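Local coordinates for glyoxalase family protein (PDB 1SS4) that is of unknown function but belongs to the glyoxalase (vicinal oxygen chelate) family and may be a metal-dependent enzyme such as a methylmalonyl-CoA epimerase, at residues Leu97-Val110 against Cys134-Glu148. Numbering follows the deposited sequence.
Sequences LRVMFTVEDIDEMV and CYIRGVEGILIGLAE. With FMT (formic acid), chain F.
G145 N donates to V99 O and F101 N to G145 O, and the parallel pairing continues with A147 N to F101 O and V103 N to A147 O (2.7 Å), joining strands 97-103 and 143-148. In this register M100 lies beside G145, F101 beside L146 and T102 beside A147.

On the sheet face of M100 and A147, the selenomethionine chain curls so that SE lies over the G145 backbone, 3.5 Å from G145 C and 3.9 Å from A147 CB. Beside it R98 sends CD over G145 and presents NE to Y135, 3.6 Å from Y135 OH, its guanidinium plane nearly perpendicular to the phenol ring. M100 CB covers one guanidinium face; NH2 donates to a water weakly shared with Y135 OH, and NH1 is hydrogen-bonded to N14 OD1 of the second subunit.

On the reverse face I144 CG2 meets the edge of the F101 ring, 3.4 Å from CD2, while I144 CD1 lies alongside V99 CG2. Helix 106-110 closes over L146 and C134: M109 CG touches L146 CD1, and I106 CD1 and V110 CG2 both reach C134 SG. With chi1 at -171°, I106 swings CG1 away from its own N and carries CD1 toward the sulfur.

At the helix start, I106 N gives a 2.9 Å bond to E148 OE2 on its anti side, tilted somewhat out of the carboxylate plane, tying the first turn to the strand. D105 is the N-cap. Its OD1 lies 3.8 Å from E148 OE2; a water lies between the two oxygens and may ease the repulsion of these like charges.

Strand 97-103, helix 106-110 and the hairpin 134-148 thus belong to one βαβββ module of the glyoxalase fold, whose sheet continues antiparallel into the second subunit through strand 97-103.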
ATOM      1  N   LEU A  97      -4.295  -2.294   4.400  1.00 16.77           N
ATOM      2  CA  LEU A  97      -4.729  -1.572   5.596  1.00 15.43           C
ATOM      3  C   LEU A  97      -4.269  -0.124   5.669  1.00 17.29           C
ATOM      4  O   LEU A  97      -5.085   0.817   5.712  1.00 16.11           O
ATOM      5  CB  LEU A  97      -4.234  -2.312   6.853  1.00 15.72           C
ATOM      6  CG  LEU A  97      -4.603  -1.673   8.193  1.00 14.41           C
ATOM      7  CD1 LEU A  97      -6.097  -1.631   8.339  1.00 17.99           C
ATOM      8  CD2 LEU A  97      -3.979  -2.467   9.368  1.00 19.12           C
ATOM      9  N   ARG A  98      -2.960   0.066   5.704  1.00 18.18           N
ATOM     10  CA  ARG A  98      -2.463   1.426   5.796  1.00 19.30           C
ATOM     11  C   ARG A  98      -0.997   1.507   5.451  1.00 19.25           C
ATOM     12  O   ARG A  98      -0.275   0.518   5.556  1.00 21.96           O
ATOM     13  CB  ARG A  98      -2.646   1.926   7.236  1.00 20.98           C
ATOM     14  CG  ARG A  98      -1.928   1.031   8.287  1.00 22.75           C
ATOM     15  CD  ARG A  98      -0.669   1.702   8.796  1.00 24.28           C
ATOM     16  NE  ARG A  98       0.196   0.841   9.607  1.00 24.22           N
ATOM     17  CZ  ARG A  98       1.195   0.120   9.114  1.00 21.82           C
ATOM     18  NH1 ARG A  98       1.448   0.140   7.808  1.00 22.83           N
ATOM     19  NH2 ARG A  98       1.987  -0.566   9.924  1.00 22.51           N
ATOM     20  N   VAL A  99      -0.573   2.691   5.031  1.00 20.31           N
ATOM     21  CA  VAL A  99       0.839   2.930   4.809  1.00 20.88           C
ATOM     22  C   VAL A  99       1.265   3.668   6.094  1.00 22.25           C
ATOM     23  O   VAL A  99       0.497   4.466   6.646  1.00 22.77           O
ATOM     24  CB  VAL A  99       1.124   3.806   3.562  1.00 23.00           C
ATOM     25  CG1 VAL A  99       0.634   3.071   2.298  1.00 23.68           C
ATOM     26  CG2 VAL A  99       0.434   5.136   3.657  1.00 25.97           C
HETATM   27  N   MSE A 100       2.466   3.352   6.584  1.00 20.00           N
HETATM   28  CA  MSE A 100       3.031   3.940   7.805  1.00 24.54           C
HETATM   29  C   MSE A 100       4.176   4.895   7.447  1.00 22.20           C
HETATM   30  O   MSE A 100       5.079   4.531   6.697  1.00 24.63           O
HETATM   31  CB  MSE A 100       3.556   2.813   8.710  1.00 25.04           C
HETATM   32  CG  MSE A 100       4.462   3.241   9.867  1.00 31.93           C
HETATM   33 SE   MSE A 100       3.482   4.137  11.249  0.93 37.42          SE
HETATM   34  CE  MSE A 100       2.521   2.663  12.026  1.00 27.28           C
ATOM     35  N   PHE A 101       4.126   6.111   7.973  1.00 24.56           N
ATOM     36  CA  PHE A 101       5.166   7.113   7.714  1.00 25.01           C
ATOM     37  C   PHE A 101       5.906   7.464   9.017  1.00 27.88           C
ATOM     38  O   PHE A 101       5.287   7.575  10.075  1.00 26.36           O
ATOM     39  CB  PHE A 101       4.543   8.412   7.184  1.00 25.53           C
ATOM     40  CG  PHE A 101       3.822   8.263   5.874  1.00 26.06           C
ATOM     41  CD1 PHE A 101       4.533   8.118   4.684  1.00 26.58           C
ATOM     42  CD2 PHE A 101       2.432   8.330   5.821  1.00 25.40           C
ATOM     43  CE1 PHE A 101       3.876   8.048   3.450  1.00 27.88           C
ATOM     44  CE2 PHE A 101       1.761   8.261   4.589  1.00 30.39           C
ATOM     45  CZ  PHE A 101       2.492   8.120   3.399  1.00 26.71           C
ATOM     46  N   THR A 102       7.225   7.633   8.946  1.00 28.33           N
ATOM     47  CA  THR A 102       7.963   8.058  10.140  1.00 30.30           C
ATOM     48  C   THR A 102       8.191   9.544   9.907  1.00 29.12           C
ATOM     49  O   THR A 102       8.675   9.931   8.851  1.00 27.57           O
ATOM     50  CB  THR A 102       9.333   7.386  10.276  1.00 31.66           C
ATOM     51  OG1 THR A 102       9.156   5.978  10.463  1.00 31.56           O
ATOM     52  CG2 THR A 102      10.092   7.961  11.503  1.00 29.49           C
ATOM     53  N   VAL A 103       7.814  10.368  10.875  1.00 29.57           N
ATOM     54  CA  VAL A 103       7.976  11.812  10.757  1.00 34.23           C
ATOM     55  C   VAL A 103       8.854  12.353  11.880  1.00 36.11           C
ATOM     56  O   VAL A 103       9.122  11.665  12.866  1.00 35.52           O
ATOM     57  CB  VAL A 103       6.606  12.537  10.786  1.00 32.71           C
ATOM     58  CG1 VAL A 103       5.796  12.143   9.561  1.00 32.78           C
ATOM     59  CG2 VAL A 103       5.852  12.192  12.056  1.00 32.53           C
ATOM     60  N   GLU A 104       9.308  13.590  11.727  1.00 38.53           N
ATOM     61  CA  GLU A 104      10.169  14.186  12.732  1.00 40.96           C
ATOM     62  C   GLU A 104       9.450  14.421  14.058  1.00 41.27           C
ATOM     63  O   GLU A 104       9.924  14.000  15.116  1.00 42.10           O
ATOM     64  CB  GLU A 104      10.732  15.497  12.207  1.00 44.30           C
ATOM     65  CG  GLU A 104      11.975  15.938  12.932  1.00 50.29           C
ATOM     66  CD  GLU A 104      12.574  17.170  12.310  1.00 53.86           C
ATOM     67  OE1 GLU A 104      11.966  18.258  12.452  1.00 56.56           O
ATOM     68  OE2 GLU A 104      13.643  17.045  11.670  1.00 56.06           O
ATOM     69  N   ASP A 105       8.313  15.102  14.004  1.00 40.49           N
ATOM     70  CA  ASP A 105       7.539  15.376  15.206  1.00 41.16           C
ATOM     71  C   ASP A 105       6.089  14.991  14.990  1.00 38.49           C
ATOM     72  O   ASP A 105       5.350  15.684  14.292  1.00 38.36           O
ATOM     73  CB  ASP A 105       7.601  16.852  15.579  1.00 45.10           C
ATOM     74  CG  ASP A 105       6.671  17.183  16.731  1.00 48.23           C
ATOM     75  OD1 ASP A 105       6.926  16.722  17.863  1.00 53.19           O
ATOM     76  OD2 ASP A 105       5.670  17.880  16.501  1.00 50.93           O
ATOM     77  N   ILE A 106       5.683  13.896  15.615  1.00 37.88           N
ATOM     78  CA  ILE A 106       4.331  13.394  15.451  1.00 37.41           C
ATOM     79  C   ILE A 106       3.258  14.315  16.027  1.00 37.04           C
ATOM     80  O   ILE A 106       2.163  14.426  15.471  1.00 34.31           O
ATOM     81  CB  ILE A 106       4.225  11.963  16.042  1.00 35.96           C
ATOM     82  CG1 ILE A 106       2.877  11.339  15.685  1.00 35.34           C
ATOM     83  CG2 ILE A 106       4.456  11.998  17.549  1.00 38.46           C
ATOM     84  CD1 ILE A 106       2.767   9.898  16.134  1.00 30.62           C
ATOM     85  N   ASP A 107       3.555  15.001  17.127  1.00 37.13           N
ATOM     86  CA  ASP A 107       2.550  15.899  17.688  1.00 39.09           C
ATOM     87  C   ASP A 107       2.217  17.047  16.732  1.00 38.52           C
ATOM     88  O   ASP A 107       1.047  17.362  16.519  1.00 39.33           O
ATOM     89  CB  ASP A 107       3.004  16.449  19.049  1.00 41.31           C
ATOM     90  CG  ASP A 107       2.981  15.392  20.149  1.00 42.87           C
ATOM     91  OD1 ASP A 107       2.057  14.548  20.177  1.00 43.18           O
ATOM     92  OD2 ASP A 107       3.883  15.420  21.012  1.00 46.15           O
ATOM     93  N   GLU A 108       3.231  17.668  16.140  1.00 39.22           N
ATOM     94  CA  GLU A 108       2.987  18.756  15.203  1.00 40.76           C
ATOM     95  C   GLU A 108       2.189  18.212  14.012  1.00 40.61           C
ATOM     96  O   GLU A 108       1.224  18.831  13.556  1.00 40.88           O
ATOM     97  CB  GLU A 108       4.315  19.347  14.721  1.00 42.23           C
ATOM     98  CG  GLU A 108       4.224  20.677  13.985  1.00 46.90           C
ATOM     99  CD  GLU A 108       3.587  20.570  12.609  1.00 51.16           C
ATOM    100  OE1 GLU A 108       4.001  19.685  11.824  1.00 52.31           O
ATOM    101  OE2 GLU A 108       2.681  21.380  12.304  1.00 53.42           O
HETATM  102  N   MSE A 109       2.583  17.040  13.520  1.00 40.68           N
HETATM  103  CA  MSE A 109       1.899  16.435  12.376  1.00 39.43           C
HETATM  104  C   MSE A 109       0.447  16.098  12.701  1.00 38.98           C
HETATM  105  O   MSE A 109      -0.448  16.329  11.884  1.00 39.30           O
HETATM  106  CB  MSE A 109       2.635  15.171  11.918  1.00 39.55           C
HETATM  107  CG  MSE A 109       2.072  14.567  10.633  1.00 39.91           C
HETATM  108 SE   MSE A 109       2.120  15.783   9.120  0.92 42.26          SE
HETATM  109  CE  MSE A 109       3.964  15.519   8.617  1.00 41.04           C
ATOM    110  N   VAL A 110       0.208  15.548  13.889  1.00 38.23           N
ATOM    111  CA  VAL A 110      -1.157  15.207  14.281  1.00 39.55           C
ATOM    112  C   VAL A 110      -1.961  16.492  14.449  1.00 40.84           C
ATOM    113  O   VAL A 110      -3.095  16.597  13.979  1.00 40.00           O
ATOM    114  CB  VAL A 110      -1.200  14.403  15.614  1.00 40.19           C
ATOM    115  CG1 VAL A 110      -2.641  14.264  16.091  1.00 40.37           C
ATOM    116  CG2 VAL A 110      -0.595  13.021  15.411  1.00 39.33           C
ATOM    117  N   CYS A 134       0.583   6.579  15.992  1.00 31.78           N
ATOM    118  CA  CYS A 134      -0.863   6.651  15.968  1.00 31.26           C
ATOM    119  C   CYS A 134      -1.387   6.318  14.575  1.00 29.63           C
ATOM    120  O   CYS A 134      -0.617   6.203  13.614  1.00 27.16           O
ATOM    121  CB  CYS A 134      -1.335   8.057  16.338  1.00 32.24           C
ATOM    122  SG  CYS A 134      -0.881   9.314  15.122  1.00 34.78           S
ATOM    123  N   TYR A 135      -2.701   6.158  14.496  1.00 26.76           N
ATOM    124  CA  TYR A 135      -3.399   5.904  13.239  1.00 27.33           C
ATOM    125  C   TYR A 135      -4.268   7.128  13.047  1.00 29.54           C
ATOM    126  O   TYR A 135      -4.877   7.625  13.993  1.00 30.20           O
ATOM    127  CB  TYR A 135      -4.307   4.677  13.320  1.00 24.57           C
ATOM    128  CG  TYR A 135      -3.652   3.349  13.020  1.00 24.81           C
ATOM    129  CD1 TYR A 135      -4.432   2.201  12.840  1.00 25.26           C
ATOM    130  CD2 TYR A 135      -2.270   3.226  12.937  1.00 24.98           C
ATOM    131  CE1 TYR A 135      -3.847   0.970  12.584  1.00 25.23           C
ATOM    132  CE2 TYR A 135      -1.677   2.002  12.692  1.00 24.47           C
ATOM    133  CZ  TYR A 135      -2.474   0.877  12.516  1.00 24.86           C
ATOM    134  OH  TYR A 135      -1.878  -0.338  12.307  1.00 27.47           O
ATOM    135  N   ILE A 136      -4.335   7.602  11.818  1.00 30.27           N
ATOM    136  CA  ILE A 136      -5.119   8.773  11.486  1.00 32.66           C
ATOM    137  C   ILE A 136      -5.943   8.472  10.262  1.00 32.46           C
ATOM    138  O   ILE A 136      -5.470   7.777   9.363  1.00 31.44           O
ATOM    139  CB  ILE A 136      -4.191   9.957  11.125  1.00 36.16           C
ATOM    140  CG1 ILE A 136      -3.384  10.370  12.349  1.00 38.02           C
ATOM    141  CG2 ILE A 136      -5.001  11.117  10.556  1.00 37.68           C
ATOM    142  CD1 ILE A 136      -4.224  10.986  13.428  1.00 42.64           C
ATOM    143  N   ARG A 137      -7.176   8.981  10.244  1.00 31.48           N
ATOM    144  CA  ARG A 137      -8.052   8.868   9.090  1.00 30.15           C
ATOM    145  C   ARG A 137      -7.790  10.205   8.391  1.00 30.51           C
ATOM    146  O   ARG A 137      -8.164  11.278   8.903  1.00 28.72           O
ATOM    147  CB  ARG A 137      -9.522   8.778   9.513  1.00 30.99           C
ATOM    148  CG  ARG A 137      -9.910   7.469  10.182  1.00 33.84           C
ATOM    149  CD  ARG A 137     -10.629   6.563   9.214  1.00 36.28           C
ATOM    150  NE  ARG A 137     -10.817   5.204   9.722  1.00 32.91           N
ATOM    151  CZ  ARG A 137     -10.748   4.126   8.951  1.00 31.84           C
ATOM    152  NH1 ARG A 137     -10.495   4.281   7.661  1.00 27.84           N
ATOM    153  NH2 ARG A 137     -10.937   2.904   9.458  1.00 24.59           N
ATOM    154  N   GLY A 138      -7.124  10.151   7.241  1.00 26.42           N
ATOM    155  CA  GLY A 138      -6.802  11.371   6.531  1.00 25.53           C
ATOM    156  C   GLY A 138      -7.792  11.744   5.453  1.00 26.27           C
ATOM    157  O   GLY A 138      -9.004  11.617   5.638  1.00 27.59           O
ATOM    158  N   VAL A 139      -7.274  12.207   4.318  1.00 26.23           N
ATOM    159  CA  VAL A 139      -8.126  12.595   3.205  1.00 25.02           C
ATOM    160  C   VAL A 139      -9.129  11.486   2.869  1.00 23.97           C
ATOM    161  O   VAL A 139      -8.768  10.315   2.730  1.00 23.80           O
ATOM    162  CB  VAL A 139      -7.290  12.975   1.955  1.00 25.62           C
ATOM    163  CG1 VAL A 139      -6.484  11.777   1.468  1.00 25.52           C
ATOM    164  CG2 VAL A 139      -8.215  13.519   0.860  1.00 25.89           C
ATOM    165  N   GLU A 140     -10.403  11.869   2.800  1.00 24.04           N
ATOM    166  CA  GLU A 140     -11.474  10.937   2.495  1.00 25.02           C
ATOM    167  C   GLU A 140     -11.502   9.704   3.405  1.00 26.02           C
ATOM    168  O   GLU A 140     -11.877   8.604   2.972  1.00 28.37           O
ATOM    169  CB  GLU A 140     -11.359  10.534   1.029  1.00 24.58           C
ATOM    170  CG  GLU A 140     -11.685  11.684   0.074  1.00 26.92           C
ATOM    171  CD  GLU A 140     -11.277  11.424  -1.369  1.00 27.60           C
ATOM    172  OE1 GLU A 140     -11.265  10.252  -1.789  1.00 24.60           O
ATOM    173  OE2 GLU A 140     -10.983  12.403  -2.096  1.00 26.41           O
ATOM    174  N   GLY A 141     -11.116   9.898   4.662  1.00 24.00           N
ATOM    175  CA  GLY A 141     -11.103   8.820   5.643  1.00 27.17           C
ATOM    176  C   GLY A 141     -10.040   7.739   5.484  1.00 27.52           C
ATOM    177  O   GLY A 141     -10.025   6.767   6.247  1.00 27.88           O
ATOM    178  N   ILE A 142      -9.144   7.903   4.513  1.00 27.55           N
ATOM    179  CA  ILE A 142      -8.101   6.911   4.259  1.00 25.53           C
ATOM    180  C   ILE A 142      -7.157   6.722   5.452  1.00 25.09           C
ATOM    181  O   ILE A 142      -6.597   7.678   5.992  1.00 20.66           O
ATOM    182  CB  ILE A 142      -7.326   7.293   2.973  1.00 25.05           C
ATOM    183  CG1 ILE A 142      -8.290   7.173   1.781  1.00 28.23           C
ATOM    184  CG2 ILE A 142      -6.097   6.376   2.765  1.00 22.88           C
ATOM    185  CD1 ILE A 142      -7.800   7.807   0.497  1.00 27.55           C
ATOM    186  N   LEU A 143      -6.984   5.469   5.852  1.00 24.06           N
ATOM    187  CA  LEU A 143      -6.141   5.126   6.991  1.00 24.33           C
ATOM    188  C   LEU A 143      -4.639   5.252   6.729  1.00 24.19           C
ATOM    189  O   LEU A 143      -4.100   4.651   5.790  1.00 22.78           O
ATOM    190  CB  LEU A 143      -6.454   3.704   7.456  1.00 22.26           C
ATOM    191  CG  LEU A 143      -5.865   3.281   8.805  1.00 24.23           C
ATOM    192  CD1 LEU A 143      -6.530   4.097   9.909  1.00 22.37           C
ATOM    193  CD2 LEU A 143      -6.115   1.774   9.027  1.00 19.89           C
ATOM    194  N   ILE A 144      -3.980   6.033   7.588  1.00 22.18           N
ATOM    195  CA  ILE A 144      -2.538   6.266   7.532  1.00 25.29           C
ATOM    196  C   ILE A 144      -1.968   6.038   8.924  1.00 23.89           C
ATOM    197  O   ILE A 144      -2.646   6.237   9.914  1.00 25.32           O
ATOM    198  CB  ILE A 144      -2.228   7.723   7.160  1.00 28.26           C
ATOM    199  CG1 ILE A 144      -2.900   8.083   5.839  1.00 32.38           C
ATOM    200  CG2 ILE A 144      -0.755   7.918   7.072  1.00 33.94           C
ATOM    201  CD1 ILE A 144      -2.380   7.292   4.669  1.00 31.75           C
ATOM    202  N   GLY A 145      -0.716   5.613   8.981  1.00 24.02           N
ATOM    203  CA  GLY A 145      -0.044   5.407  10.240  1.00 22.98           C
ATOM    204  C   GLY A 145       1.070   6.452  10.309  1.00 24.65           C
ATOM    205  O   GLY A 145       1.677   6.804   9.298  1.00 22.81           O
ATOM    206  N   LEU A 146       1.317   6.967  11.502  1.00 23.95           N
ATOM    207  CA  LEU A 146       2.376   7.957  11.709  1.00 24.65           C
ATOM    208  C   LEU A 146       3.221   7.510  12.879  1.00 23.89           C
ATOM    209  O   LEU A 146       2.700   6.979  13.845  1.00 24.67           O
ATOM    210  CB  LEU A 146       1.790   9.325  12.027  1.00 26.45           C
ATOM    211  CG  LEU A 146       0.923  10.059  11.016  1.00 28.04           C
ATOM    212  CD1 LEU A 146       0.416  11.344  11.658  1.00 28.05           C
ATOM    213  CD2 LEU A 146       1.716  10.361   9.775  1.00 28.21           C
ATOM    214  N   ALA A 147       4.528   7.708  12.781  1.00 25.65           N
ATOM    215  CA  ALA A 147       5.428   7.356  13.873  1.00 29.07           C
ATOM    216  C   ALA A 147       6.586   8.340  13.965  1.00 30.31           C
ATOM    217  O   ALA A 147       6.995   8.929  12.967  1.00 28.41           O
ATOM    218  CB  ALA A 147       5.987   5.974  13.675  1.00 26.49           C
ATOM    219  N   GLU A 148       7.100   8.495  15.178  1.00 32.92           N
ATOM    220  CA  GLU A 148       8.248   9.353  15.446  1.00 35.42           C
ATOM    221  C   GLU A 148       9.246   8.527  16.257  1.00 35.32           C
ATOM    222  O   GLU A 148       8.887   7.898  17.252  1.00 32.66           O
ATOM    223  CB  GLU A 148       7.849  10.601  16.248  1.00 37.90           C
ATOM    224  CG  GLU A 148       9.058  11.322  16.842  1.00 41.05           C
ATOM    225  CD  GLU A 148       8.692  12.454  17.785  1.00 43.67           C
ATOM    226  OE1 GLU A 148       9.531  12.777  18.652  1.00 46.05           O
ATOM    227  OE2 GLU A 148       7.589  13.031  17.663  1.00 42.89           O
TER
HETATM  228  C   FMT F 403     -12.050   3.951  12.800  0.95 41.61           C
HETATM  229  O1  FMT F 403     -11.905   5.103  12.272  0.95 40.03           O
HETATM  230  O2  FMT F 403     -11.040   3.199  12.601  0.95 41.11           O
HETATM  231  O   HOH W   1       1.484  -0.562  12.898  1.00 37.67           O
HETATM  232  O   HOH W   2       6.187  14.684  19.138  1.00 43.39           O